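Local coordinates for protein DraIII (Deinococcus radiophilus, PDB 4L0K) that is a type II restriction endonuclease that probably cuts DNA with a nuclease centre of the beta-beta-alpha-metal class, at residues N207-L210 and D211-Y214; D136-T139 and K140-E144. All coordinates share one frame; numbering follows the deposited sequence.

Contact 1: N207-L210 and D211-Y214; sequences NKSL and DEFY
The ring of Tyr214 has the carbonyl oxygen of Leu210 over one face, 3.2 Å above its plane and displaced toward the rim, while the Leu210 side chain runs alongside it with CG 3.6 Å from Tyr214 OH. The same Leu210 O accepts the helical bond from Tyr214 N at 2.9 Å. Tyr214 CG stands anti to its own carbonyl carbon (chi1 -63°), which folds the ring back over the preceding turn instead of sending it on along the helix. The flat carboxylate of Glu212 is met differently: Ser209 N lies well above its plane, 3.1 Å from Glu212 OE2, in a nearly straight bond (170°). In return Glu212 N donates to Ser209 OG at 3.2 Å. This reciprocal pair is a capping box. Serine suits the N-cap because its short hydroxyl can accept from the amide three residues on, in the first turn, and glutamate has the length to return to the cap residue's own N-H. Lys208 CD lies 4.1 Å from Phe213 CA and oblique to the Phe213 ring. Were Tyr214 replaced by an alanine, Leu210 would probably lose the ring that runs alongside it, and Ile159 O the hydroxyl bonded to it. Helix 210-226 begins after the loop that follows helix 199-205, whose Ala204 and Gln205 pack on buried Phe213. A backbone bond ties Leu210 to Lys184, just beyond strand 179-183, and Phe200 of the second subunit receives Lys208 in a cation-pi contact and packs on Phe213.

Contact 2: D136-T139 and K140-E144; sequences DSFT and KNYLE
Phe138 and Tyr142, one turn apart on helix 137-147, lie side by side with Phe138 CE2 4.0 Å from Tyr142 CD1. Their planes differ by 39° and the centroids are 5.4 Å apart, an oblique pairing in which Tyr142 CB also sits over one face of the Phe138 ring. Beside them Thr139 CG2 meets Leu143 CD1 at 3.7 Å. With OG1 next to the backbone N (chi1 -46°), the Thr139 methyl is anti to that nitrogen and runs alongside Leu143. Thus the beta-branched residue offers carbon to the close-packed side, where Leu143 continues onto Thr123 and Trp124 of helix 112-126. The opposite character marks the solvent side. Asn141 is exposed, and its ND2 comes within 2.8 Å of Ser137 O, yet the angle is too poor for a hydrogen bond, the carbonyl being used instead by Asn141 N. Nearby, Lys140 NZ reaches down one turn to Glu144 OE2, 3.1 Å away, in a salt bridge, and Glu144 OE1 accepts from Met150 N. At the start of the helix Asp136 serves as N-cap: its OD1 takes Thr139 N at 3.3 Å from above the carboxylate plane, and its OD2 accepts from Thr139 OG1 and bonds to Ser40 OG. A carboxylate here is likely to be favoured by the partial positive charge of the helix start. The hydroxyl of buried Tyr142 is satisfied by Gln23 O and Arg120 NH1. The chemistry is consistent with an amphipathic helix: carbon and partnered hydroxyls inward, charged and amide groups along the outer side.

Contact 1 and contact 2 each lie at the amino-terminal end of a helix, 210-226 and 137-147 respectively, with nearest atoms about 20 Å apart and no element in common. Both use an acidic or hydroxyl cap, but contact 1 closes a reciprocal box between serine and glutamate, whereas contact 2 relies on an aspartate that also bonds to a different part of the chain. Contact 1 is a surface contact, and the second subunit packs against several of its residues. Contact 2 is partly buried, touched by no other protein chain, and its apolar residues face helix 112-126 and loops of its own subunit.

Contact 1: N207-L210 and D211-Y214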
ATOM      1  N   ASN A 207      -4.871  -5.866  -4.811  1.00 26.94           N
ATOM      2  CA  ASN A 207      -6.057  -6.730  -4.835  1.00 33.09           C
ATOM      3  C   ASN A 207      -6.156  -7.577  -6.100  1.00 33.53           C
ATOM      4  O   ASN A 207      -7.207  -8.146  -6.394  1.00 40.71           O
ATOM      5  CB  ASN A 207      -7.344  -5.906  -4.666  1.00 39.68           C
ATOM      6  CG  ASN A 207      -7.545  -4.879  -5.791  1.00 51.47           C
ATOM      7  OD1 ASN A 207      -6.804  -4.865  -6.776  1.00 46.11           O
ATOM      8  ND2 ASN A 207      -8.553  -4.015  -5.643  1.00 55.28           N
ATOM      9  N   LYS A 208      -5.071  -7.645  -6.860  1.00 26.56           N
ATOM     10  CA  LYS A 208      -5.053  -8.455  -8.076  1.00 28.50           C
ATOM     11  C   LYS A 208      -4.537  -9.871  -7.814  1.00 25.80           C
ATOM     12  O   LYS A 208      -3.718 -10.102  -6.921  1.00 22.56           O
ATOM     13  CB  LYS A 208      -4.200  -7.782  -9.171  1.00 29.72           C
ATOM     14  CG  LYS A 208      -4.739  -6.420  -9.649  1.00 26.22           C
ATOM     15  CD  LYS A 208      -4.012  -5.960 -10.903  1.00 30.00           C
ATOM     16  CE  LYS A 208      -4.455  -4.567 -11.342  1.00 30.30           C
ATOM     17  NZ  LYS A 208      -5.881  -4.521 -11.794  1.00 28.12           N
ATOM     18  N   SER A 209      -5.008 -10.825  -8.599  1.00 27.65           N
ATOM     19  CA  SER A 209      -4.383 -12.137  -8.579  1.00 27.46           C
ATOM     20  C   SER A 209      -3.055 -12.023  -9.313  1.00 28.96           C
ATOM     21  O   SER A 209      -2.776 -11.017  -9.984  1.00 30.41           O
ATOM     22  CB  SER A 209      -5.273 -13.185  -9.247  1.00 30.21           C
ATOM     23  OG  SER A 209      -5.271 -13.035 -10.657  1.00 40.27           O
ATOM     24  N   LEU A 210      -2.241 -13.060  -9.194  1.00 28.77           N
ATOM     25  CA  LEU A 210      -0.945 -13.084  -9.840  1.00 25.68           C
ATOM     26  C   LEU A 210      -1.107 -12.883 -11.345  1.00 28.38           C
ATOM     27  O   LEU A 210      -0.497 -11.967 -11.934  1.00 27.59           O
ATOM     28  CB  LEU A 210      -0.248 -14.399  -9.545  1.00 29.01           C
ATOM     29  CG  LEU A 210       1.048 -14.273  -8.759  1.00 41.31           C
ATOM     30  CD1 LEU A 210       0.936 -13.231  -7.681  1.00 24.51           C
ATOM     31  CD2 LEU A 210       1.434 -15.618  -8.156  1.00 44.38           C
ATOM     32  N   ASP A 211      -1.951 -13.716 -11.953  1.00 18.50           N
ATOM     33  CA  ASP A 211      -2.178 -13.663 -13.396  1.00 23.45           C
ATOM     34  C   ASP A 211      -2.713 -12.296 -13.842  1.00 26.37           C
ATOM     35  O   ASP A 211      -2.270 -11.771 -14.855  1.00 31.85           O
ATOM     36  CB  ASP A 211      -3.120 -14.779 -13.853  1.00 28.88           C
ATOM     37  CG  ASP A 211      -2.536 -16.175 -13.638  1.00 47.00           C
ATOM     38  OD1 ASP A 211      -1.312 -16.300 -13.399  1.00 49.73           O
ATOM     39  OD2 ASP A 211      -3.305 -17.160 -13.718  1.00 52.18           O
ATOM     40  N   GLU A 212      -3.648 -11.712 -13.090  1.00 30.85           N
ATOM     41  CA  GLU A 212      -4.125 -10.355 -13.423  1.00 27.87           C
ATOM     42  C   GLU A 212      -2.992  -9.348 -13.305  1.00 26.57           C
ATOM     43  O   GLU A 212      -2.908  -8.406 -14.085  1.00 37.21           O
ATOM     44  CB  GLU A 212      -5.292  -9.914 -12.528  1.00 24.91           C
ATOM     45  CG  GLU A 212      -6.621 -10.621 -12.802  1.00 28.08           C
ATOM     46  CD  GLU A 212      -7.507 -10.682 -11.562  1.00 35.17           C
ATOM     47  OE1 GLU A 212      -8.491 -11.444 -11.574  1.00 43.28           O
ATOM     48  OE2 GLU A 212      -7.215  -9.981 -10.567  1.00 30.56           O
ATOM     49  N   PHE A 213      -2.117  -9.545 -12.320  1.00 24.05           N
ATOM     50  CA  PHE A 213      -1.051  -8.580 -12.052  1.00 18.85           C
ATOM     51  C   PHE A 213      -0.055  -8.590 -13.221  1.00 25.90           C
ATOM     52  O   PHE A 213       0.403  -7.532 -13.671  1.00 30.97           O
ATOM     53  CB  PHE A 213      -0.342  -8.936 -10.735  1.00 17.64           C
ATOM     54  CG  PHE A 213       0.580  -7.853 -10.199  1.00 25.72           C
ATOM     55  CD1 PHE A 213       0.393  -6.517 -10.534  1.00 25.59           C
ATOM     56  CD2 PHE A 213       1.625  -8.182  -9.347  1.00 22.26           C
ATOM     57  CE1 PHE A 213       1.233  -5.530 -10.037  1.00 26.17           C
ATOM     58  CE2 PHE A 213       2.467  -7.194  -8.833  1.00 26.36           C
ATOM     59  CZ  PHE A 213       2.271  -5.865  -9.183  1.00 23.98           C
ATOM     60  N   TYR A 214       0.262  -9.798 -13.704  1.00 21.28           N
ATOM     61  CA  TYR A 214       1.243  -9.998 -14.781  1.00 21.56           C
ATOM     62  C   TYR A 214       0.656  -9.495 -16.076  1.00 24.11           C
ATOM     63  O   TYR A 214       1.332  -8.826 -16.848  1.00 40.92           O
ATOM     64  CB  TYR A 214       1.602 -11.479 -14.933  1.00 23.88           C
ATOM     65  CG  TYR A 214       2.282 -12.086 -13.728  1.00 28.96           C
ATOM     66  CD1 TYR A 214       3.117 -11.323 -12.922  1.00 33.20           C
ATOM     67  CD2 TYR A 214       2.090 -13.418 -13.394  1.00 23.94           C
ATOM     68  CE1 TYR A 214       3.743 -11.860 -11.825  1.00 24.57           C
ATOM     69  CE2 TYR A 214       2.724 -13.967 -12.292  1.00 29.10           C
ATOM     70  CZ  TYR A 214       3.546 -13.173 -11.512  1.00 24.21           C
ATOM     71  OH  TYR A 214       4.174 -13.690 -10.411  1.00 34.88           O
TER

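Contact 2: D136-T139 and K140-E144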
ATOM      1  N   ASP A 136      15.014 -31.453  11.071  1.00 47.58           N
ATOM      2  CA  ASP A 136      15.148 -32.815  11.580  1.00 49.91           C
ATOM      3  C   ASP A 136      14.279 -33.755  10.753  1.00 51.26           C
ATOM      4  O   ASP A 136      13.449 -33.297   9.967  1.00 52.01           O
ATOM      5  CB  ASP A 136      14.723 -32.872  13.050  1.00 37.98           C
ATOM      6  CG  ASP A 136      13.297 -32.401  13.256  1.00 47.97           C
ATOM      7  OD1 ASP A 136      12.414 -33.247  13.522  1.00 58.45           O
ATOM      8  OD2 ASP A 136      13.056 -31.184  13.133  1.00 45.71           O
ATOM      9  N   SER A 137      14.444 -35.064  10.942  1.00 42.63           N
ATOM     10  CA  SER A 137      13.781 -36.021  10.064  1.00 44.32           C
ATOM     11  C   SER A 137      12.265 -36.045  10.223  1.00 44.21           C
ATOM     12  O   SER A 137      11.542 -36.229   9.235  1.00 42.97           O
ATOM     13  CB  SER A 137      14.387 -37.430  10.184  1.00 53.25           C
ATOM     14  OG  SER A 137      14.631 -37.785  11.534  1.00 64.05           O
ATOM     15  N   PHE A 138      11.779 -35.860  11.451  1.00 43.70           N
ATOM     16  CA  PHE A 138      10.339 -35.759  11.657  1.00 47.04           C
ATOM     17  C   PHE A 138       9.730 -34.606  10.856  1.00 47.16           C
ATOM     18  O   PHE A 138       8.773 -34.796  10.108  1.00 41.06           O
ATOM     19  CB  PHE A 138       9.986 -35.556  13.126  1.00 54.04           C
ATOM     20  CG  PHE A 138       8.596 -35.021  13.322  1.00 58.03           C
ATOM     21  CD1 PHE A 138       8.389 -33.689  13.650  1.00 58.91           C
ATOM     22  CD2 PHE A 138       7.491 -35.840  13.119  1.00 57.72           C
ATOM     23  CE1 PHE A 138       7.107 -33.191  13.801  1.00 62.02           C
ATOM     24  CE2 PHE A 138       6.205 -35.349  13.271  1.00 61.12           C
ATOM     25  CZ  PHE A 138       6.014 -34.021  13.613  1.00 64.01           C
ATOM     26  N   THR A 139      10.286 -33.408  11.031  1.00 49.25           N
ATOM     27  CA  THR A 139       9.754 -32.205  10.393  1.00 47.62           C
ATOM     28  C   THR A 139       9.777 -32.366   8.887  1.00 44.96           C
ATOM     29  O   THR A 139       8.756 -32.172   8.213  1.00 46.95           O
ATOM     30  CB  THR A 139      10.589 -30.977  10.758  1.00 46.38           C
ATOM     31  OG1 THR A 139      10.839 -30.981  12.165  1.00 40.06           O
ATOM     32  CG2 THR A 139       9.868 -29.694  10.369  1.00 45.12           C
ATOM     33  N   LYS A 140      10.948 -32.752   8.380  1.00 39.78           N
ATOM     34  CA  LYS A 140      11.153 -33.003   6.958  1.00 41.94           C
ATOM     35  C   LYS A 140      10.126 -33.974   6.381  1.00 50.62           C
ATOM     36  O   LYS A 140       9.458 -33.657   5.392  1.00 45.95           O
ATOM     37  CB  LYS A 140      12.564 -33.534   6.703  1.00 38.83           C
ATOM     38  CG  LYS A 140      12.822 -33.918   5.252  1.00 41.57           C
ATOM     39  CD  LYS A 140      14.316 -34.042   4.973  1.00 45.52           C
ATOM     40  CE  LYS A 140      14.603 -34.177   3.481  1.00 47.47           C
ATOM     41  NZ  LYS A 140      14.066 -35.441   2.913  1.00 56.16           N
ATOM     42  N   ASN A 141       9.992 -35.149   7.000  1.00 46.24           N
ATOM     43  CA  ASN A 141       9.127 -36.185   6.441  1.00 46.68           C
ATOM     44  C   ASN A 141       7.659 -35.830   6.537  1.00 46.56           C
ATOM     45  O   ASN A 141       6.880 -36.070   5.605  1.00 45.67           O
ATOM     46  CB  ASN A 141       9.414 -37.541   7.083  1.00 44.64           C
ATOM     47  CG  ASN A 141      10.802 -38.041   6.744  1.00 48.35           C
ATOM     48  OD1 ASN A 141      11.267 -37.889   5.606  1.00 47.55           O
ATOM     49  ND2 ASN A 141      11.491 -38.597   7.732  1.00 43.58           N
ATOM     50  N   TYR A 142       7.299 -35.243   7.671  1.00 40.28           N
ATOM     51  CA  TYR A 142       5.939 -34.791   7.916  1.00 40.25           C
ATOM     52  C   TYR A 142       5.497 -33.749   6.868  1.00 50.83           C
ATOM     53  O   TYR A 142       4.448 -33.899   6.226  1.00 53.55           O
ATOM     54  CB  TYR A 142       5.877 -34.204   9.320  1.00 32.19           C
ATOM     55  CG  TYR A 142       4.566 -33.562   9.698  1.00 46.42           C
ATOM     56  CD1 TYR A 142       3.603 -34.277  10.403  1.00 44.52           C
ATOM     57  CD2 TYR A 142       4.306 -32.224   9.394  1.00 43.06           C
ATOM     58  CE1 TYR A 142       2.418 -33.691  10.774  1.00 41.01           C
ATOM     59  CE2 TYR A 142       3.117 -31.630   9.759  1.00 43.34           C
ATOM     60  CZ  TYR A 142       2.179 -32.370  10.454  1.00 43.44           C
ATOM     61  OH  TYR A 142       0.997 -31.785  10.823  1.00 39.18           O
ATOM     62  N   LEU A 143       6.297 -32.696   6.697  1.00 41.67           N
ATOM     63  CA  LEU A 143       5.967 -31.645   5.726  1.00 42.72           C
ATOM     64  C   LEU A 143       6.037 -32.139   4.277  1.00 39.83           C
ATOM     65  O   LEU A 143       5.166 -31.812   3.465  1.00 43.11           O
ATOM     66  CB  LEU A 143       6.853 -30.405   5.935  1.00 35.54           C
ATOM     67  CG  LEU A 143       6.573 -29.724   7.279  1.00 35.70           C
ATOM     68  CD1 LEU A 143       7.602 -28.663   7.594  1.00 34.06           C
ATOM     69  CD2 LEU A 143       5.154 -29.139   7.315  1.00 28.65           C
ATOM     70  N   GLU A 144       7.063 -32.932   3.965  1.00 39.91           N
ATOM     71  CA  GLU A 144       7.212 -33.512   2.628  1.00 44.20           C
ATOM     72  C   GLU A 144       6.041 -34.407   2.260  1.00 45.85           C
ATOM     73  O   GLU A 144       5.650 -34.488   1.095  1.00 44.37           O
ATOM     74  CB  GLU A 144       8.526 -34.274   2.494  1.00 43.85           C
ATOM     75  CG  GLU A 144       9.699 -33.373   2.131  1.00 47.89           C
ATOM     76  CD  GLU A 144      10.980 -34.144   1.925  1.00 49.65           C
ATOM     77  OE1 GLU A 144      11.954 -33.564   1.388  1.00 43.96           O
ATOM     78  OE2 GLU A 144      10.999 -35.337   2.305  1.00 52.74           O
TER